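PDB 5FUI: endo-1,3-beta-glucanase, family GH16 from Zobellia galactanivorans, which probably hydrolyses the beta-1,3-glucan laminarin, which its C-terminal family 6 carbohydrate-binding module, the domain described here, binds. Local coordinates for residues L11-E16 / N126-T131; I39-W44 / S118-W123; S55-I60 / T104-A109. One frame throughout, in Å; residues are numbered along the deposited sequence.

Interaction 1: residues L11-E16 / N126-T131; sequences LKIEAE and NWIRIT. With MG (magnesium ion), chain E.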
loop_
_atom_site.group_PDB
_atom_site.type_symbol
_atom_site.label_atom_id
_atom_site.label_comp_id
_atom_site.label_asym_id
_atom_site.label_seq_id
_atom_site.Cartn_x
_atom_site.Cartn_y
_atom_site.Cartn_z
ATOM N N LEU A 11 1.680 -6.640 11.579
ATOM C CA LEU A 11 2.851 -6.666 10.718
ATOM C C LEU A 11 2.910 -5.289 10.034
ATOM O O LEU A 11 1.900 -4.928 9.352
ATOM C CB LEU A 11 2.759 -7.774 9.695
ATOM C CG LEU A 11 3.870 -7.717 8.638
ATOM C CD1 LEU A 11 5.243 -8.145 9.253
ATOM C CD2 LEU A 11 3.551 -8.576 7.405
ATOM N N LYS A 12 3.993 -4.508 10.243
ATOM C CA LYS A 12 4.147 -3.241 9.541
ATOM C C LYS A 12 5.165 -3.387 8.438
ATOM O O LYS A 12 6.318 -3.866 8.676
ATOM C CB LYS A 12 4.485 -2.108 10.529
ATOM C CG LYS A 12 4.535 -0.712 9.960
ATOM C CD LYS A 12 4.675 0.198 11.185
ATOM C CE LYS A 12 4.697 1.628 10.795
ATOM N NZ LYS A 12 5.389 2.491 11.777
ATOM N N ILE A 13 4.749 -3.080 7.198
ATOM C CA ILE A 13 5.619 -3.160 5.994
ATOM C C ILE A 13 5.930 -1.737 5.577
ATOM O O ILE A 13 5.025 -0.981 5.183
ATOM C CB ILE A 13 4.931 -3.850 4.809
ATOM C CG1 ILE A 13 4.503 -5.255 5.215
ATOM C CG2 ILE A 13 5.792 -3.912 3.539
ATOM C CD1 ILE A 13 3.364 -5.779 4.319
ATOM N N GLU A 14 7.216 -1.322 5.636
ATOM C CA GLU A 14 7.558 0.033 5.208
ATOM C C GLU A 14 7.380 0.060 3.696
ATOM O O GLU A 14 7.801 -0.865 3.009
ATOM C CB GLU A 14 9.001 0.469 5.608
ATOM C CG GLU A 14 9.129 0.578 7.123
ATOM C CD GLU A 14 8.198 1.741 7.691
ATOM O OE1 GLU A 14 7.828 2.729 6.945
ATOM O OE2 GLU A 14 7.862 1.694 8.878
ATOM N N ALA A 15 6.678 1.047 3.170
ATOM C CA ALA A 15 6.303 1.001 1.737
ATOM C C ALA A 15 7.563 1.038 0.837
ATOM O O ALA A 15 7.505 0.627 -0.333
ATOM C CB ALA A 15 5.336 2.157 1.389
ATOM N N GLU A 16 8.652 1.692 1.350
ATOM C CA GLU A 16 9.893 1.840 0.572
ATOM C C GLU A 16 10.674 0.504 0.514
ATOM O O GLU A 16 11.713 0.457 -0.089
ATOM C CB GLU A 16 10.709 3.018 1.118
ATOM C CG GLU A 16 11.403 2.756 2.452
ATOM C CD GLU A 16 10.545 3.099 3.664
ATOM O OE1 GLU A 16 9.280 3.175 3.573
ATOM O OE2 GLU A 16 11.113 3.365 4.750
ATOM N N ASN A 126 3.532 5.714 2.939
ATOM C CA ASN A 126 4.587 5.604 3.930
ATOM C C ASN A 126 4.776 4.111 4.366
ATOM O O ASN A 126 5.917 3.573 4.348
ATOM C CB ASN A 126 4.273 6.505 5.160
ATOM C CG ASN A 126 5.323 6.458 6.253
ATOM O OD1 ASN A 126 6.400 5.933 6.085
ATOM N ND2 ASN A 126 4.991 7.057 7.414
ATOM N N TRP A 127 3.656 3.446 4.682
ATOM C CA TRP A 127 3.723 2.063 5.141
ATOM C C TRP A 127 2.339 1.441 4.979
ATOM O O TRP A 127 1.350 2.093 4.701
ATOM C CB TRP A 127 4.214 1.938 6.642
ATOM C CG TRP A 127 3.603 2.845 7.643
ATOM C CD1 TRP A 127 4.226 3.929 8.280
ATOM C CD2 TRP A 127 2.248 2.766 8.187
ATOM N NE1 TRP A 127 3.321 4.530 9.181
ATOM C CE2 TRP A 127 2.134 3.860 9.177
ATOM C CE3 TRP A 127 1.124 1.900 7.990
ATOM C CZ2 TRP A 127 0.998 4.049 9.946
ATOM C CZ3 TRP A 127 -0.040 2.174 8.748
ATOM C CH2 TRP A 127 -0.103 3.220 9.669
ATOM N N ILE A 128 2.366 0.115 5.156
ATOM C CA ILE A 128 1.225 -0.767 5.165
ATOM C C ILE A 128 1.227 -1.501 6.534
ATOM O O ILE A 128 2.310 -1.896 7.024
ATOM C CB ILE A 128 1.275 -1.827 4.018
ATOM C CG1 ILE A 128 1.458 -1.154 2.640
ATOM C CG2 ILE A 128 0.015 -2.710 4.062
ATOM C CD1 ILE A 128 2.850 -1.344 2.071
ATOM N N ARG A 129 0.056 -1.682 7.162
ATOM C CA ARG A 129 -0.007 -2.440 8.439
ATOM C C ARG A 129 -1.124 -3.431 8.326
ATOM O O ARG A 129 -2.263 -3.088 8.052
ATOM C CB ARG A 129 -0.177 -1.421 9.604
ATOM C CG ARG A 129 -0.203 -2.044 10.989
ATOM C CD ARG A 129 0.078 -1.007 12.091
ATOM N NE ARG A 129 -0.930 0.019 12.113
ATOM C CZ ARG A 129 -0.768 1.309 12.506
ATOM N NH1 ARG A 129 0.444 1.708 12.972
ATOM N NH2 ARG A 129 -1.873 2.135 12.412
ATOM N N ILE A 130 -0.780 -4.672 8.679
ATOM C CA ILE A 130 -1.701 -5.789 8.584
ATOM C C ILE A 130 -2.031 -6.303 10.001
ATOM O O ILE A 130 -1.065 -6.608 10.740
ATOM C CB ILE A 130 -1.156 -6.931 7.699
ATOM C CG1 ILE A 130 -0.926 -6.381 6.260
ATOM C CG2 ILE A 130 -2.115 -8.149 7.719
ATOM C CD1 ILE A 130 -0.056 -7.295 5.339
ATOM N N THR A 131 -3.312 -6.392 10.366
ATOM C CA THR A 131 -3.726 -6.795 11.730
ATOM C C THR A 131 -4.787 -7.893 11.653
ATOM O O THR A 131 -5.728 -7.815 10.916
ATOM C CB THR A 131 -4.333 -5.580 12.491
ATOM O OG1 THR A 131 -3.330 -4.564 12.529
ATOM C CG2 THR A 131 -4.688 -5.976 13.922
HETATM MG MG MG E . 7.984 4.477 5.111
HETATM O O HOH W 1 9.629 4.669 6.763
#
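The CE methylene of Lys12 rests over one face of the Trp127 indole, 3.4 Å from the centroid of its five-membered ring and 9° off the ring normal, a close CH-pi contact. Lys12 NZ follows over that face at 4.2 Å from the same centroid, a cation-pi contact as well. An extended chain, CG anti to the backbone N (chi1 -174°), carries the lysine there. At the ring edge, near its plane, lies Glu14 OE1, with the carboxylate almost upright to the indole, while Trp127 CH2 lies against a face of the Arg129 guanidinium, offset toward its rim. A leucine in place of Trp127 would probably leave the lysine chain without its flat support and its charge with little beyond a long salt bridge to Glu14.

Glu14 OE1 also binds the magnesium ion at 2.5 Å, joined by Glu16 OE1, Asn126 O and OD1, Glu34 O and a water that donates to Glu16 OE2. Asn126 ND2 is hydrogen-bonded to Glu31, which holds the amide with OD1 turned to the metal. Asn126 O also accepts from Ala15 N (2.9 Å) above its carbonyl plane.

On the face away from the indole Ile13 CD1 meets Ile130 CD1 at 3.9 Å. Strand 10-14 is outermost in its sheet; 124-131 lies between it and 56-66, where Glu61 forms a salt bridge with Arg129. The isoleucines pack on Ile50 and Phe114 of the other sheet of the beta-sandwich.

Interaction 2: residues I39-W44 / S118-W123; sequences INNGSW and SISGGW. With APY (2-aminomethyl-pyridine), chain D; APY (2-aminomethyl-pyridine), chain C.
Asn40 O is gripped from opposite faces of its carbonyl plane: Ser118 OG donates to it across the contact at 2.8 Å, and Ser43 N reaches it from the other side, closing the type II turn Asn40-Ser43. Gly42 holds the turn position with positive phi (82°), where a CB would collide with the carbonyl oxygen of Asn41. Ser118 OG, which a chi1 of -179° swings away from its backbone N, also accepts from Trp123 NE1 at 3.2 Å, and one small side chain thus links the turn to the indole.

Over a face of that indole comes Ile39, whose CD1 stands 3.7 Å from the centroid of the Trp123 six-membered ring and nearly on its normal; CG2 of the same isoleucine touches the CE2 side. A water bridges Ile39 N and Trp123 O beside them. Asn41 reaches across as well: Asn41 OD1 accepts from Gly121 N at 2.9 Å, and a second water donates to the same oxygen. Gly121 comes so close to Asn40 that a CB would strike the backbone there.

Backbone bonds Gly42 N to Ser118 O and Ser118 N to Ser43 O complete the join. One 2-aminomethyl-pyridine lies beside Asn40 and Gly122, and another lies over the Trp44 ring, where its C4 is 3.9 Å from Trp44 CE2: two separate places, consistent with the multivalent laminarin binding of this module, though the pyridine is not a sugar. The loops lead into strands 44-52 and 124-131, and Phe73 of strand 72-77 stacks on Trp123.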
loop_
_atom_site.group_PDB
_atom_site.type_symbol
_atom_site.label_atom_id
_atom_site.label_comp_id
_atom_site.label_asym_id
_atom_site.label_seq_id
_atom_site.Cartn_x
_atom_site.Cartn_y
_atom_site.Cartn_z
ATOM N N ILE A 39 4.205 8.758 -7.843
ATOM C CA ILE A 39 3.434 7.611 -8.263
ATOM C C ILE A 39 2.459 8.079 -9.351
ATOM O O ILE A 39 1.760 9.069 -9.207
ATOM C CB ILE A 39 2.663 7.016 -7.048
ATOM C CG1 ILE A 39 3.636 6.714 -5.883
ATOM C CG2 ILE A 39 1.857 5.750 -7.523
ATOM C CD1 ILE A 39 2.943 5.897 -4.759
ATOM N N ASN A 40 2.535 7.374 -10.467
ATOM C CA ASN A 40 1.742 7.680 -11.641
ATOM C C ASN A 40 0.708 6.601 -11.924
ATOM O O ASN A 40 0.714 5.578 -11.290
ATOM C CB ASN A 40 2.655 7.835 -12.874
ATOM C CG ASN A 40 3.629 8.959 -12.717
ATOM O OD1 ASN A 40 4.807 8.784 -13.049
ATOM N ND2 ASN A 40 3.202 10.063 -12.304
ATOM N N ASN A 41 -0.166 6.826 -12.883
ATOM C CA ASN A 41 -1.036 5.731 -13.346
ATOM C C ASN A 41 -0.079 4.605 -13.798
ATOM O O ASN A 41 0.845 4.872 -14.580
ATOM C CB ASN A 41 -1.810 6.209 -14.593
ATOM C CG ASN A 41 -2.885 7.226 -14.279
ATOM O OD1 ASN A 41 -2.922 7.814 -13.245
ATOM N ND2 ASN A 41 -3.864 7.347 -15.195
ATOM N N GLY A 42 -0.361 3.370 -13.414
ATOM C CA GLY A 42 0.423 2.254 -13.873
ATOM C C GLY A 42 1.711 1.975 -13.133
ATOM O O GLY A 42 2.379 0.932 -13.343
ATOM N N SER A 43 2.095 2.877 -12.186
ATOM C CA SER A 43 3.146 2.550 -11.195
ATOM C C SER A 43 2.676 1.399 -10.282
ATOM O O SER A 43 1.490 1.190 -10.099
ATOM C CB SER A 43 3.359 3.760 -10.314
ATOM O OG SER A 43 3.805 4.877 -11.078
ATOM N N TRP A 44 3.641 0.647 -9.740
ATOM C CA TRP A 44 3.336 -0.372 -8.786
ATOM C C TRP A 44 4.506 -0.730 -7.935
ATOM O O TRP A 44 5.672 -0.346 -8.244
ATOM C CB TRP A 44 2.752 -1.654 -9.458
ATOM C CG TRP A 44 3.643 -2.202 -10.586
ATOM C CD1 TRP A 44 3.588 -1.933 -11.945
ATOM C CD2 TRP A 44 4.831 -3.066 -10.399
ATOM N NE1 TRP A 44 4.609 -2.587 -12.620
ATOM C CE2 TRP A 44 5.420 -3.255 -11.709
ATOM C CE3 TRP A 44 5.497 -3.606 -9.258
ATOM C CZ2 TRP A 44 6.564 -3.984 -11.888
ATOM C CZ3 TRP A 44 6.651 -4.414 -9.490
ATOM C CH2 TRP A 44 7.139 -4.584 -10.774
ATOM N N SER A 118 -1.002 1.178 -8.858
ATOM C CA SER A 118 -1.643 2.475 -8.993
ATOM C C SER A 118 -2.581 2.516 -10.199
ATOM O O SER A 118 -2.153 2.416 -11.364
ATOM C CB SER A 118 -0.560 3.523 -9.183
ATOM O OG SER A 118 -1.172 4.817 -9.298
ATOM N N ILE A 119 -3.848 2.654 -9.892
ATOM C CA ILE A 119 -4.873 2.881 -10.920
ATOM C C ILE A 119 -4.875 4.333 -11.340
ATOM O O ILE A 119 -4.947 4.633 -12.566
ATOM C CB ILE A 119 -6.261 2.522 -10.341
ATOM C CG1 ILE A 119 -6.267 0.993 -10.060
ATOM C CG2 ILE A 119 -7.397 2.948 -11.315
ATOM C CD1 ILE A 119 -7.480 0.600 -9.181
ATOM N N SER A 120 -4.838 5.251 -10.383
ATOM C CA SER A 120 -4.760 6.685 -10.672
ATOM C C SER A 120 -3.620 7.225 -9.746
ATOM O O SER A 120 -3.620 6.975 -8.502
ATOM C CB SER A 120 -6.054 7.385 -10.307
ATOM O OG SER A 120 -5.900 8.710 -10.705
ATOM N N GLY A 121 -2.606 7.861 -10.368
ATOM C CA GLY A 121 -1.494 8.377 -9.610
ATOM C C GLY A 121 -1.819 9.631 -8.777
ATOM O O GLY A 121 -2.985 10.018 -8.579
ATOM N N GLY A 122 -0.698 10.210 -8.277
ATOM C CA GLY A 122 -0.816 11.456 -7.498
ATOM C C GLY A 122 -1.022 11.242 -6.009
ATOM O O GLY A 122 -1.582 12.087 -5.368
ATOM N N TRP A 123 -0.537 10.135 -5.487
ATOM C CA TRP A 123 -0.627 9.786 -4.070
ATOM C C TRP A 123 0.707 9.262 -3.606
ATOM O O TRP A 123 1.571 8.835 -4.430
ATOM C CB TRP A 123 -1.768 8.754 -3.795
ATOM C CG TRP A 123 -1.616 7.481 -4.635
ATOM C CD1 TRP A 123 -1.960 7.345 -5.966
ATOM C CD2 TRP A 123 -1.037 6.200 -4.217
ATOM N NE1 TRP A 123 -1.705 6.043 -6.407
ATOM C CE2 TRP A 123 -1.098 5.336 -5.361
ATOM C CE3 TRP A 123 -0.476 5.699 -3.018
ATOM C CZ2 TRP A 123 -0.621 4.033 -5.323
ATOM C CZ3 TRP A 123 -0.057 4.344 -2.994
ATOM C CH2 TRP A 123 -0.125 3.556 -4.139
HETATM N N APY D . 3.358 16.458 -9.092
HETATM C CM APY D . 4.253 15.447 -8.447
HETATM C C2 APY D . 3.889 14.013 -8.836
HETATM C C3 APY D . 4.619 13.371 -9.907
HETATM C C4 APY D . 4.308 12.034 -10.270
HETATM C C5 APY D . 3.212 11.478 -9.503
HETATM C C6 APY D . 2.495 12.105 -8.507
HETATM N N1 APY D . 2.841 13.372 -8.152
HETATM N N APY C . 0.711 -7.112 -8.365
HETATM C CM APY C . 1.301 -5.789 -8.298
HETATM C C2 APY C . 2.272 -6.128 -9.416
HETATM C C3 APY C . 1.969 -5.726 -10.695
HETATM C C4 APY C . 2.796 -6.086 -11.786
HETATM C C5 APY C . 3.883 -6.948 -11.553
HETATM C C6 APY C . 4.178 -7.363 -10.264
HETATM N N1 APY C . 3.338 -6.987 -9.234
HETATM O O HOH W 2 2.704 10.717 -6.164
HETATM O O HOH W 3 -3.844 10.218 -12.703
#

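Interaction 3: residues S55-I60 / T104-A109; sequences SGNYLI and TVNVSA
Tyr58 lays the CD1-CE1 side of its ring along Val107, CE1 coming 4.0 Å from Val107 CB, the two side chains crossing at about a right angle. With CG anti to the carbonyl carbon (chi1 -72°), the ring lies beside its own backbone N and brings its edge near the carbonyl oxygens of Val105 and Val107. Its hydroxyl is held by Ser54 O, and Phe52 meets the ring edge-to-face; together they limit how the ring can turn.

The backbones pair as a twisted antiparallel ladder, the strand directions 139° apart. Tyr58 N donates to Val105 O at 2.8 Å, nearly straight, and Val105 N returns a bond to Tyr58 O; Gly56 and Val107 exchange a second such pair. CA-H...O contacts fill the gaps between, as from Thr104 CA to Tyr58 O at 3.2 Å. These strands belong to the four-stranded sheet of the beta-sandwich, with 97-107 outermost and 56-66 lying between it and 124-131. Tyr58 and Val107 share the inward face; Val107 also touches Leu84 of the opposing sheet, and Tyr58 packs on Ile130.

The other face carries Asn57, Leu59, Thr104 and Asn106. There Leu59 CD1 meets Thr104 OG1 at 3.6 Å. Gly56 adopts a phi of 155°, which a residue with a side chain would find strained. Where the ladder ends, Ser55 OG accepts from Ala109 N at 2.8 Å, a side-chain oxygen taking the place of a carbonyl.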
loop_
_atom_site.group_PDB
_atom_site.type_symbol
_atom_site.label_atom_id
_atom_site.label_comp_id
_atom_site.label_asym_id
_atom_site.label_seq_id
_atom_site.Cartn_x
_atom_site.Cartn_y
_atom_site.Cartn_z
ATOM N N SER A 55 -6.250 -18.130 8.536
ATOM C CA SER A 55 -7.258 -17.876 7.519
ATOM C C SER A 55 -8.334 -17.046 8.181
ATOM O O SER A 55 -8.851 -17.368 9.262
ATOM C CB SER A 55 -7.826 -19.174 7.071
ATOM O OG SER A 55 -6.814 -19.972 6.459
ATOM N N GLY A 56 -8.730 -15.963 7.570
ATOM C CA GLY A 56 -9.761 -15.192 8.197
ATOM C C GLY A 56 -9.659 -13.739 7.730
ATOM O O GLY A 56 -8.978 -13.427 6.706
ATOM N N ASN A 57 -10.350 -12.874 8.433
ATOM C CA ASN A 57 -10.421 -11.480 8.057
ATOM C C ASN A 57 -9.292 -10.680 8.648
ATOM O O ASN A 57 -8.955 -10.822 9.807
ATOM C CB ASN A 57 -11.802 -10.894 8.327
ATOM C CG ASN A 57 -12.862 -11.617 7.501
ATOM O OD1 ASN A 57 -12.755 -11.805 6.261
ATOM N ND2 ASN A 57 -13.859 -12.086 8.208
ATOM N N TYR A 58 -8.669 -9.888 7.813
ATOM C CA TYR A 58 -7.590 -9.010 8.245
ATOM C C TYR A 58 -7.959 -7.542 7.980
ATOM O O TYR A 58 -8.644 -7.222 6.958
ATOM C CB TYR A 58 -6.331 -9.258 7.405
ATOM C CG TYR A 58 -5.655 -10.556 7.726
ATOM C CD1 TYR A 58 -6.131 -11.766 7.240
ATOM C CD2 TYR A 58 -4.546 -10.585 8.590
ATOM C CE1 TYR A 58 -5.523 -12.962 7.526
ATOM C CE2 TYR A 58 -3.883 -11.764 8.927
ATOM C CZ TYR A 58 -4.390 -12.983 8.393
ATOM O OH TYR A 58 -3.739 -14.157 8.758
ATOM N N LEU A 59 -7.443 -6.689 8.863
ATOM C CA LEU A 59 -7.481 -5.225 8.580
ATOM C C LEU A 59 -6.143 -4.891 7.937
ATOM O O LEU A 59 -5.054 -5.184 8.522
ATOM C CB LEU A 59 -7.666 -4.427 9.918
ATOM C CG LEU A 59 -7.729 -2.906 9.695
ATOM C CD1 LEU A 59 -9.031 -2.550 8.972
ATOM C CD2 LEU A 59 -7.644 -2.262 11.139
ATOM N N ILE A 60 -6.213 -4.238 6.762
ATOM C CA ILE A 60 -4.968 -3.782 6.134
ATOM C C ILE A 60 -5.092 -2.240 6.019
ATOM O O ILE A 60 -6.014 -1.695 5.415
ATOM C CB ILE A 60 -4.690 -4.388 4.758
ATOM C CG1 ILE A 60 -4.835 -5.973 4.814
ATOM C CG2 ILE A 60 -3.287 -3.923 4.337
ATOM C CD1 ILE A 60 -4.426 -6.619 3.473
ATOM N N THR A 104 -10.852 -4.235 4.812
ATOM C CA THR A 104 -11.012 -5.474 5.602
ATOM C C THR A 104 -11.289 -6.600 4.656
ATOM O O THR A 104 -12.310 -6.548 3.917
ATOM C CB THR A 104 -12.128 -5.325 6.662
ATOM O OG1 THR A 104 -11.811 -4.263 7.568
ATOM C CG2 THR A 104 -12.279 -6.557 7.505
ATOM N N VAL A 105 -10.351 -7.561 4.601
ATOM C CA VAL A 105 -10.456 -8.556 3.559
ATOM C C VAL A 105 -10.123 -9.957 4.117
ATOM O O VAL A 105 -9.444 -10.106 5.096
ATOM C CB VAL A 105 -9.651 -8.051 2.334
ATOM C CG1 VAL A 105 -8.166 -7.793 2.659
ATOM C CG2 VAL A 105 -9.879 -8.862 1.079
ATOM N N ASN A 106 -10.609 -10.992 3.455
ATOM C CA ASN A 106 -10.439 -12.353 3.903
ATOM C C ASN A 106 -9.347 -13.035 3.123
ATOM O O ASN A 106 -9.366 -13.001 1.922
ATOM C CB ASN A 106 -11.773 -13.056 3.687
ATOM C CG ASN A 106 -11.838 -14.414 4.330
ATOM O OD1 ASN A 106 -12.476 -14.576 5.358
ATOM N ND2 ASN A 106 -11.239 -15.415 3.690
ATOM N N VAL A 107 -8.385 -13.613 3.837
ATOM C CA VAL A 107 -7.219 -14.227 3.221
ATOM C C VAL A 107 -7.055 -15.599 3.837
ATOM O O VAL A 107 -7.154 -15.709 5.046
ATOM C CB VAL A 107 -5.957 -13.357 3.520
ATOM C CG1 VAL A 107 -4.763 -13.969 2.834
ATOM C CG2 VAL A 107 -6.198 -11.966 2.937
ATOM N N SER A 108 -6.788 -16.643 3.025
ATOM C CA SER A 108 -6.452 -17.946 3.650
ATOM C C SER A 108 -4.966 -17.964 4.039
ATOM O O SER A 108 -4.061 -17.323 3.381
ATOM C CB SER A 108 -6.799 -19.129 2.744
ATOM O OG SER A 108 -6.051 -19.015 1.566
ATOM N N ALA A 109 -4.670 -18.677 5.123
ATOM C CA ALA A 109 -3.293 -18.686 5.614
ATOM C C ALA A 109 -2.216 -19.036 4.569
ATOM O O ALA A 109 -2.339 -20.016 3.776
ATOM C CB ALA A 109 -3.172 -19.619 6.863
#

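In the fold
Interactions 1 and 3 tie the two outermost strands of one sheet to its inner pair: strands 124-131 and 56-66 are neighbours there, and Ile128 and Ile130 pack directly on Ile60 and Tyr58, with Thr131 N probably bonded to Leu59 O. Interaction 1 lies nearest the chain centre and joins a buried isoleucine face to a metal site. Interaction 3, about 15 Å away between centres, is at the periphery, and half its touching residues are exposed. Interaction 2, partly buried, lies across the chain centre from both. There two loops replace paired strands, and hydroxyl, amide and water bonds supplement a few irregular backbone bonds beside the bound pyridines.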